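Local coordinates for arfgap-like finger domain containing protein (Cryptosporidium parvum Iowa II, PDB 2OWA), which probably activates GTP hydrolysis by ADP-ribosylation factors, this chain being its zinc-binding ArfGAP domain, at residues A[90-104]-A[124-136]. Numbering follows the deposited sequence.
Sequences VRMDIGGNGRARNYF and CGRQYKQILDSEI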
ATOM      1  N   VAL A  90       9.933  -4.407  -2.162  1.00 19.41           N
ATOM      2  CA  VAL A  90      10.775  -3.587  -1.260  1.00 18.59           C
ATOM      3  C   VAL A  90       9.957  -2.402  -0.762  1.00 20.13           C
ATOM      4  O   VAL A  90      10.039  -2.023   0.419  1.00 21.09           O
ATOM      5  CB  VAL A  90      12.018  -3.065  -1.985  1.00 19.31           C
ATOM      6  CG1 VAL A  90      12.834  -2.085  -1.056  1.00 17.27           C
ATOM      7  CG2 VAL A  90      12.871  -4.253  -2.516  1.00 16.09           C
ATOM      8  N   ARG A  91       9.182  -1.807  -1.674  1.00 19.72           N
ATOM      9  CA  ARG A  91       8.362  -0.639  -1.370  1.00 20.07           C
ATOM     10  C   ARG A  91       7.333  -0.956  -0.298  1.00 18.98           C
ATOM     11  O   ARG A  91       7.191  -0.200   0.651  1.00 19.05           O
ATOM     12  CB  ARG A  91       7.668  -0.060  -2.632  1.00 20.10           C
ATOM     13  CG  ARG A  91       6.760   1.138  -2.310  1.00 21.06           C
ATOM     14  CD  ARG A  91       6.084   1.684  -3.548  1.00 21.76           C
ATOM     15  NE  ARG A  91       5.488   3.006  -3.361  1.00 22.84           N
ATOM     16  CZ  ARG A  91       6.116   4.151  -3.635  1.00 24.67           C
ATOM     17  NH1 ARG A  91       7.359   4.139  -4.104  1.00 26.05           N
ATOM     18  NH2 ARG A  91       5.500   5.314  -3.474  1.00 24.39           N
ATOM     19  N   MET A  92       6.641  -2.090  -0.431  1.00 17.14           N
ATOM     20  CA  MET A  92       5.719  -2.545   0.575  1.00 16.32           C
ATOM     21  C   MET A  92       6.401  -2.819   1.927  1.00 16.57           C
ATOM     22  O   MET A  92       5.818  -2.608   2.978  1.00 15.85           O
ATOM     23  CB  MET A  92       4.988  -3.800   0.073  1.00 16.89           C
ATOM     24  CG  MET A  92       3.962  -3.544  -1.047  1.00 17.16           C
ATOM     25  SD  MET A  92       2.826  -2.160  -0.857  1.00 21.40           S
ATOM     26  CE  MET A  92       1.897  -2.658   0.577  1.00 22.68           C
ATOM     27  N   ASP A  93       7.652  -3.267   1.859  1.00 17.39           N
ATOM     28  CA  ASP A  93       8.429  -3.659   3.014  1.00 18.93           C
ATOM     29  C   ASP A  93       8.825  -2.420   3.817  1.00 19.01           C
ATOM     30  O   ASP A  93       8.700  -2.421   5.054  1.00 19.83           O
ATOM     31  CB  ASP A  93       9.675  -4.433   2.564  1.00 18.37           C
ATOM     32  CG  ASP A  93      10.362  -5.182   3.722  1.00 23.63           C
ATOM     33  OD1 ASP A  93       9.913  -5.076   4.891  1.00 24.65           O
ATOM     34  OD2 ASP A  93      11.380  -5.878   3.444  1.00 25.34           O
ATOM     35  N   ILE A  94       9.258  -1.360   3.130  1.00 19.57           N
ATOM     36  CA  ILE A  94       9.654  -0.108   3.840  1.00 19.66           C
ATOM     37  C   ILE A  94       8.474   0.791   4.215  1.00 20.54           C
ATOM     38  O   ILE A  94       8.624   1.709   5.048  1.00 21.97           O
ATOM     39  CB  ILE A  94      10.731   0.708   3.079  1.00 19.28           C
ATOM     40  CG1 ILE A  94      10.218   1.164   1.708  1.00 19.46           C
ATOM     41  CG2 ILE A  94      12.025  -0.080   2.935  1.00 17.87           C
ATOM     42  CD1 ILE A  94       9.826   2.577   1.662  1.00 24.00           C
ATOM     43  N   GLY A  95       7.317   0.527   3.604  1.00 20.47           N
ATOM     44  CA  GLY A  95       6.095   1.245   3.915  1.00 19.63           C
ATOM     45  C   GLY A  95       5.277   0.542   4.992  1.00 19.15           C
ATOM     46  O   GLY A  95       5.754   0.264   6.093  1.00 19.56           O
ATOM     47  N   GLY A  96       4.029   0.228   4.671  1.00 18.59           N
ATOM     48  CA  GLY A  96       3.138  -0.406   5.640  1.00 17.43           C
ATOM     49  C   GLY A  96       2.123   0.576   6.179  1.00 17.63           C
ATOM     50  O   GLY A  96       2.297   1.804   6.076  1.00 17.03           O
ATOM     51  N   ASN A  97       1.044   0.042   6.747  1.00 18.09           N
ATOM     52  CA  ASN A  97       0.013   0.875   7.401  1.00 17.64           C
ATOM     53  C   ASN A  97       0.490   1.739   8.569  1.00 17.98           C
ATOM     54  O   ASN A  97       0.066   2.874   8.676  1.00 16.85           O
ATOM     55  CB  ASN A  97      -1.194   0.035   7.822  1.00 17.20           C
ATOM     56  CG  ASN A  97      -1.985  -0.491   6.634  1.00 18.82           C
ATOM     57  OD1 ASN A  97      -1.575  -0.339   5.474  1.00 19.54           O
ATOM     58  ND2 ASN A  97      -3.134  -1.144   6.921  1.00 19.39           N
ATOM     59  N   GLY A  98       1.377   1.219   9.434  1.00 17.48           N
ATOM     60  CA  GLY A  98       1.925   2.034  10.516  1.00 18.68           C
ATOM     61  C   GLY A  98       2.703   3.296  10.115  1.00 18.78           C
ATOM     62  O   GLY A  98       2.431   4.401  10.610  1.00 18.55           O
ATOM     63  N   ARG A  99       3.698   3.149   9.246  1.00 18.23           N
ATOM     64  CA  ARG A  99       4.407   4.323   8.735  1.00 18.36           C
ATOM     65  C   ARG A  99       3.482   5.392   8.082  1.00 18.14           C
ATOM     66  O   ARG A  99       3.672   6.604   8.307  1.00 17.07           O
ATOM     67  CB  ARG A  99       5.464   3.879   7.725  1.00 18.58           C
ATOM     68  CG  ARG A  99       6.398   4.993   7.330  1.00 18.71           C
ATOM     69  CD  ARG A  99       7.513   4.489   6.492  1.00 20.35           C
ATOM     70  NE  ARG A  99       8.611   5.457   6.441  1.00 20.40           N
ATOM     71  CZ  ARG A  99       9.761   5.248   5.793  1.00 19.73           C
ATOM     72  NH1 ARG A  99       9.985   4.097   5.162  1.00 13.61           N
ATOM     73  NH2 ARG A  99      10.698   6.192   5.800  1.00 17.89           N
ATOM     74  N   ALA A 100       2.530   4.929   7.260  1.00 16.77           N
ATOM     75  CA  ALA A 100       1.549   5.801   6.592  1.00 18.16           C
ATOM     76  C   ALA A 100       0.592   6.512   7.588  1.00 19.29           C
ATOM     77  O   ALA A 100       0.429   7.744   7.516  1.00 19.49           O
ATOM     78  CB  ALA A 100       0.753   5.029   5.505  1.00 16.35           C
ATOM     79  N   ARG A 101       0.013   5.749   8.523  1.00 20.00           N
ATOM     80  CA  ARG A 101      -0.813   6.304   9.604  1.00 21.47           C
ATOM     81  C   ARG A 101       0.008   7.355  10.351  1.00 21.28           C
ATOM     82  O   ARG A 101      -0.483   8.432  10.620  1.00 20.77           O
ATOM     83  CB  ARG A 101      -1.266   5.222  10.609  1.00 21.70           C
ATOM     84  CG  ARG A 101      -2.605   4.590  10.285  1.00 25.48           C
ATOM     85  CD  ARG A 101      -2.764   3.252  11.037  1.00 28.10           C
ATOM     86  NE  ARG A 101      -3.776   2.403  10.434  1.00 26.04           N
ATOM     87  CZ  ARG A 101      -3.731   1.075  10.467  1.00 29.02           C
ATOM     88  NH1 ARG A 101      -2.719   0.483  11.098  1.00 24.92           N
ATOM     89  NH2 ARG A 101      -4.691   0.342   9.879  1.00 28.56           N
ATOM     90  N   ASN A 102       1.270   7.053  10.620  1.00 21.00           N
ATOM     91  CA  ASN A 102       2.092   7.975  11.376  1.00 22.44           C
ATOM     92  C   ASN A 102       2.277   9.272  10.606  1.00 22.03           C
ATOM     93  O   ASN A 102       2.094  10.346  11.161  1.00 22.46           O
ATOM     94  CB  ASN A 102       3.463   7.363  11.771  1.00 21.85           C
ATOM     95  CG  ASN A 102       4.434   8.421  12.351  1.00 24.89           C
ATOM     96  OD1 ASN A 102       4.104   9.118  13.300  1.00 27.54           O
ATOM     97  ND2 ASN A 102       5.617   8.543  11.765  1.00 23.74           N
ATOM     98  N   TYR A 103       2.644   9.160   9.322  1.00 21.41           N
ATOM     99  CA  TYR A 103       2.832  10.326   8.497  1.00 21.88           C
ATOM    100  C   TYR A 103       1.547  11.174   8.378  1.00 21.13           C
ATOM    101  O   TYR A 103       1.580  12.386   8.628  1.00 20.49           O
ATOM    102  CB  TYR A 103       3.354   9.937   7.115  1.00 22.19           C
ATOM    103  CG  TYR A 103       3.451  11.110   6.162  1.00 22.69           C
ATOM    104  CD1 TYR A 103       4.562  11.939   6.170  1.00 21.81           C
ATOM    105  CD2 TYR A 103       2.403  11.408   5.273  1.00 21.21           C
ATOM    106  CE1 TYR A 103       4.661  13.001   5.312  1.00 24.55           C
ATOM    107  CE2 TYR A 103       2.498  12.479   4.406  1.00 22.99           C
ATOM    108  CZ  TYR A 103       3.623  13.268   4.443  1.00 23.10           C
ATOM    109  OH  TYR A 103       3.732  14.322   3.608  1.00 27.11           O
ATOM    110  N   PHE A 104       0.455  10.529   8.001  1.00 20.75           N
ATOM    111  CA  PHE A 104      -0.841  11.211   7.779  1.00 22.61           C
ATOM    112  C   PHE A 104      -1.460  11.833   9.039  1.00 23.31           C
ATOM    113  O   PHE A 104      -1.931  12.962   8.974  1.00 23.30           O
ATOM    114  CB  PHE A 104      -1.844  10.341   6.975  1.00 22.08           C
ATOM    115  CG  PHE A 104      -1.476  10.202   5.509  1.00 22.18           C
ATOM    116  CD1 PHE A 104      -1.387  11.336   4.693  1.00 22.84           C
ATOM    117  CD2 PHE A 104      -1.211   8.935   4.948  1.00 22.10           C
ATOM    118  CE1 PHE A 104      -1.016  11.226   3.333  1.00 20.12           C
ATOM    119  CE2 PHE A 104      -0.861   8.791   3.610  1.00 21.10           C
ATOM    120  CZ  PHE A 104      -0.747   9.949   2.789  1.00 22.53           C
ATOM    121  N   CYS A 124      -0.257  16.213   0.281  1.00 21.74           N
ATOM    122  CA  CYS A 124       0.380  15.408   1.346  1.00 22.69           C
ATOM    123  C   CYS A 124       0.527  13.948   0.927  1.00 21.74           C
ATOM    124  O   CYS A 124       1.524  13.308   1.249  1.00 21.95           O
ATOM    125  CB  CYS A 124      -0.431  15.451   2.660  1.00 22.36           C
ATOM    126  SG  CYS A 124      -0.790  17.113   3.221  1.00 30.44           S
ATOM    127  N   GLY A 125      -0.456  13.433   0.192  1.00 21.16           N
ATOM    128  CA  GLY A 125      -0.376  12.083  -0.359  1.00 20.23           C
ATOM    129  C   GLY A 125       0.776  12.005  -1.347  1.00 21.09           C
ATOM    130  O   GLY A 125       1.602  11.068  -1.309  1.00 19.69           O
ATOM    131  N   ARG A 126       0.820  12.984  -2.248  1.00 20.95           N
ATOM    132  CA  ARG A 126       1.885  13.048  -3.266  1.00 21.72           C
ATOM    133  C   ARG A 126       3.262  13.089  -2.598  1.00 21.50           C
ATOM    134  O   ARG A 126       4.123  12.324  -2.968  1.00 22.09           O
ATOM    135  CB  ARG A 126       1.685  14.245  -4.181  1.00 21.45           C
ATOM    136  CG  ARG A 126       2.741  14.388  -5.274  1.00 24.24           C
ATOM    137  N   GLN A 127       3.415  13.953  -1.594  1.00 21.97           N
ATOM    138  CA  GLN A 127       4.607  14.096  -0.799  1.00 22.73           C
ATOM    139  C   GLN A 127       5.062  12.805  -0.085  1.00 22.50           C
ATOM    140  O   GLN A 127       6.260  12.462  -0.083  1.00 21.89           O
ATOM    141  CB  GLN A 127       4.378  15.180   0.228  1.00 23.34           C
ATOM    142  CG  GLN A 127       5.283  16.375   0.032  1.00 28.32           C
ATOM    143  CD  GLN A 127       4.621  17.668   0.417  1.00 31.43           C
ATOM    144  OE1 GLN A 127       3.992  17.769   1.470  1.00 36.31           O
ATOM    145  NE2 GLN A 127       4.753  18.674  -0.435  1.00 34.28           N
ATOM    146  N   TYR A 128       4.108  12.086   0.496  1.00 21.28           N
ATOM    147  CA  TYR A 128       4.422  10.773   1.115  1.00 21.32           C
ATOM    148  C   TYR A 128       4.851   9.728   0.072  1.00 21.88           C
ATOM    149  O   TYR A 128       5.769   8.954   0.326  1.00 22.09           O
ATOM    150  CB  TYR A 128       3.260  10.279   1.982  1.00 19.94           C
ATOM    151  CG  TYR A 128       3.546   8.998   2.709  1.00 20.12           C
ATOM    152  CD1 TYR A 128       4.425   8.976   3.814  1.00 18.92           C
ATOM    153  CD2 TYR A 128       2.995   7.805   2.263  1.00 17.27           C
ATOM    154  CE1 TYR A 128       4.705   7.784   4.472  1.00 21.13           C
ATOM    155  CE2 TYR A 128       3.274   6.603   2.911  1.00 19.22           C
ATOM    156  CZ  TYR A 128       4.113   6.605   4.006  1.00 18.79           C
ATOM    157  OH  TYR A 128       4.384   5.428   4.621  1.00 19.51           O
ATOM    158  N   LYS A 129       4.174   9.696  -1.076  1.00 22.44           N
ATOM    159  CA  LYS A 129       4.519   8.814  -2.196  1.00 23.13           C
ATOM    160  C   LYS A 129       6.002   9.041  -2.627  1.00 23.25           C
ATOM    161  O   LYS A 129       6.741   8.083  -2.859  1.00 22.20           O
ATOM    162  CB  LYS A 129       3.559   9.089  -3.361  1.00 23.51           C
ATOM    163  CG  LYS A 129       3.321   7.976  -4.387  1.00 26.55           C
ATOM    164  CD  LYS A 129       3.896   8.297  -5.775  1.00 30.32           C
ATOM    165  CE  LYS A 129       3.247   7.419  -6.886  1.00 31.64           C
ATOM    166  NZ  LYS A 129       1.919   7.941  -7.466  1.00 36.15           N
ATOM    167  N   GLN A 130       6.414  10.311  -2.682  1.00 22.50           N
ATOM    168  CA  GLN A 130       7.797  10.705  -2.960  1.00 23.62           C
ATOM    169  C   GLN A 130       8.795  10.348  -1.881  1.00 22.08           C
ATOM    170  O   GLN A 130       9.931  10.097  -2.206  1.00 22.02           O
ATOM    171  CB  GLN A 130       7.903  12.215  -3.245  1.00 23.17           C
ATOM    172  CG  GLN A 130       7.450  12.583  -4.645  1.00 25.48           C
ATOM    173  CD  GLN A 130       7.714  14.056  -4.991  1.00 25.93           C
ATOM    174  OE1 GLN A 130       6.964  14.659  -5.739  1.00 32.10           O
ATOM    175  NE2 GLN A 130       8.775  14.632  -4.424  1.00 33.31           N
ATOM    176  N   ILE A 131       8.392  10.368  -0.611  1.00 22.27           N
ATOM    177  CA  ILE A 131       9.248   9.905   0.506  1.00 22.40           C
ATOM    178  C   ILE A 131       9.579   8.424   0.310  1.00 22.33           C
ATOM    179  O   ILE A 131      10.730   7.981   0.488  1.00 21.96           O
ATOM    180  CB  ILE A 131       8.575  10.129   1.913  1.00 22.96           C
ATOM    181  CG1 ILE A 131       8.429  11.635   2.224  1.00 25.01           C
ATOM    182  CG2 ILE A 131       9.345   9.418   3.040  1.00 22.79           C
ATOM    183  CD1 ILE A 131       7.438  11.931   3.355  1.00 22.43           C
ATOM    184  N   LEU A 132       8.566   7.657  -0.075  1.00 21.34           N
ATOM    185  CA  LEU A 132       8.773   6.249  -0.330  1.00 21.49           C
ATOM    186  C   LEU A 132       9.643   6.005  -1.561  1.00 22.06           C
ATOM    187  O   LEU A 132      10.495   5.128  -1.514  1.00 21.26           O
ATOM    188  CB  LEU A 132       7.444   5.527  -0.464  1.00 21.59           C
ATOM    189  CG  LEU A 132       6.525   5.442   0.769  1.00 22.31           C
ATOM    190  CD1 LEU A 132       5.358   4.534   0.333  1.00 23.10           C
ATOM    191  CD2 LEU A 132       7.205   4.914   2.080  1.00 21.92           C
ATOM    192  N   ASP A 133       9.426   6.788  -2.637  1.00 22.60           N
ATOM    193  CA  ASP A 133      10.217   6.692  -3.882  1.00 24.19           C
ATOM    194  C   ASP A 133      11.691   6.932  -3.584  1.00 24.23           C
ATOM    195  O   ASP A 133      12.573   6.235  -4.096  1.00 24.70           O
ATOM    196  CB  ASP A 133       9.800   7.779  -4.894  1.00 24.01           C
ATOM    197  CG  ASP A 133       8.452   7.557  -5.489  1.00 27.40           C
ATOM    198  OD1 ASP A 133       7.861   6.457  -5.275  1.00 29.13           O
ATOM    199  OD2 ASP A 133       7.991   8.492  -6.214  1.00 29.11           O
ATOM    200  N   SER A 134      11.932   7.958  -2.782  1.00 24.65           N
ATOM    201  CA  SER A 134      13.250   8.316  -2.348  1.00 26.54           C
ATOM    202  C   SER A 134      13.924   7.198  -1.518  1.00 27.24           C
ATOM    203  O   SER A 134      15.110   6.938  -1.684  1.00 27.72           O
ATOM    204  CB  SER A 134      13.157   9.588  -1.551  1.00 26.82           C
ATOM    205  OG  SER A 134      14.380  10.250  -1.606  1.00 31.85           O
ATOM    206  N   GLU A 135      13.167   6.522  -0.659  1.00 27.63           N
ATOM    207  CA  GLU A 135      13.688   5.374   0.115  1.00 29.11           C
ATOM    208  C   GLU A 135      14.147   4.202  -0.740  1.00 30.04           C
ATOM    209  O   GLU A 135      15.136   3.556  -0.416  1.00 30.19           O
ATOM    210  CB  GLU A 135      12.630   4.846   1.067  1.00 29.38           C
ATOM    211  CG  GLU A 135      12.329   5.746   2.205  1.00 30.35           C
ATOM    212  CD  GLU A 135      13.190   5.413   3.375  1.00 34.24           C
ATOM    213  OE1 GLU A 135      14.343   5.907   3.410  1.00 34.30           O
ATOM    214  OE2 GLU A 135      12.710   4.644   4.242  1.00 33.99           O
ATOM    215  N   ILE A 136      13.403   3.916  -1.807  1.00 30.25           N
ATOM    216  CA  ILE A 136      13.698   2.787  -2.655  1.00 31.28           C
ATOM    217  C   ILE A 136      14.659   3.110  -3.809  1.00 32.63           C
ATOM    218  O   ILE A 136      14.976   2.206  -4.585  1.00 33.83           O
ATOM    219  CB  ILE A 136      12.410   2.104  -3.223  1.00 30.76           C
ATOM    220  CG1 ILE A 136      11.627   3.087  -4.130  1.00 31.24           C
ATOM    221  CG2 ILE A 136      11.589   1.524  -2.099  1.00 29.31           C
ATOM    222  CD1 ILE A 136      10.384   2.510  -4.913  1.00 30.81           C
TER
HETATM  223  O   HOH W   1       3.453   3.234   3.931  1.00 14.88           O
HETATM  224  O   HOH W   2       2.106  17.130   3.539  1.00 45.80           O
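R91, extended from CG to NE and then turned at chi4 (93°), points the edge of its guanidinium at helix 124-135. NH1 forms a salt bridge with D133 OD1 at 2.6 Å; NH2 donates to K129 O at 3.1 Å, a carbonyl that also accepts D133 N. L132 CB lies over one face, toward the rim, I136 CD1 at the edge, and the carbonyls of L52 and S53 take NE and NH2, so rotation is well fixed. I94 slides past L132, I94 CD1 lying 3.5 Å from L132 CD2. After the G95-G96 turn, a water joins G96 O to Y128 OH. R99 salt-bridges E135 OE2 end-on, NH1 (2.9 Å) on the anti side and NH2 (3.0 Å) from above, both from one carboxylate face; NH1 also reaches back to I94 O, tying the two short helices together. Here the last helix of this ArfGAP domain construct, 123-135, crosses helices 86-94 and 97-107; the A100 side chain is about 14 Å from the zinc ion. Y128 is a knob among R99, A100, Y103 and F104, and Y103 one among C124, Q127, Y128 and I131. The Y103 and Y128 rings pair obliquely, planes 33° apart, Y128 CD1 over one Y103 face. The F104 and Y128 rings also meet obliquely, at 54°, with G125 CA at the F104 edge, 3.8 Å from F104 CZ.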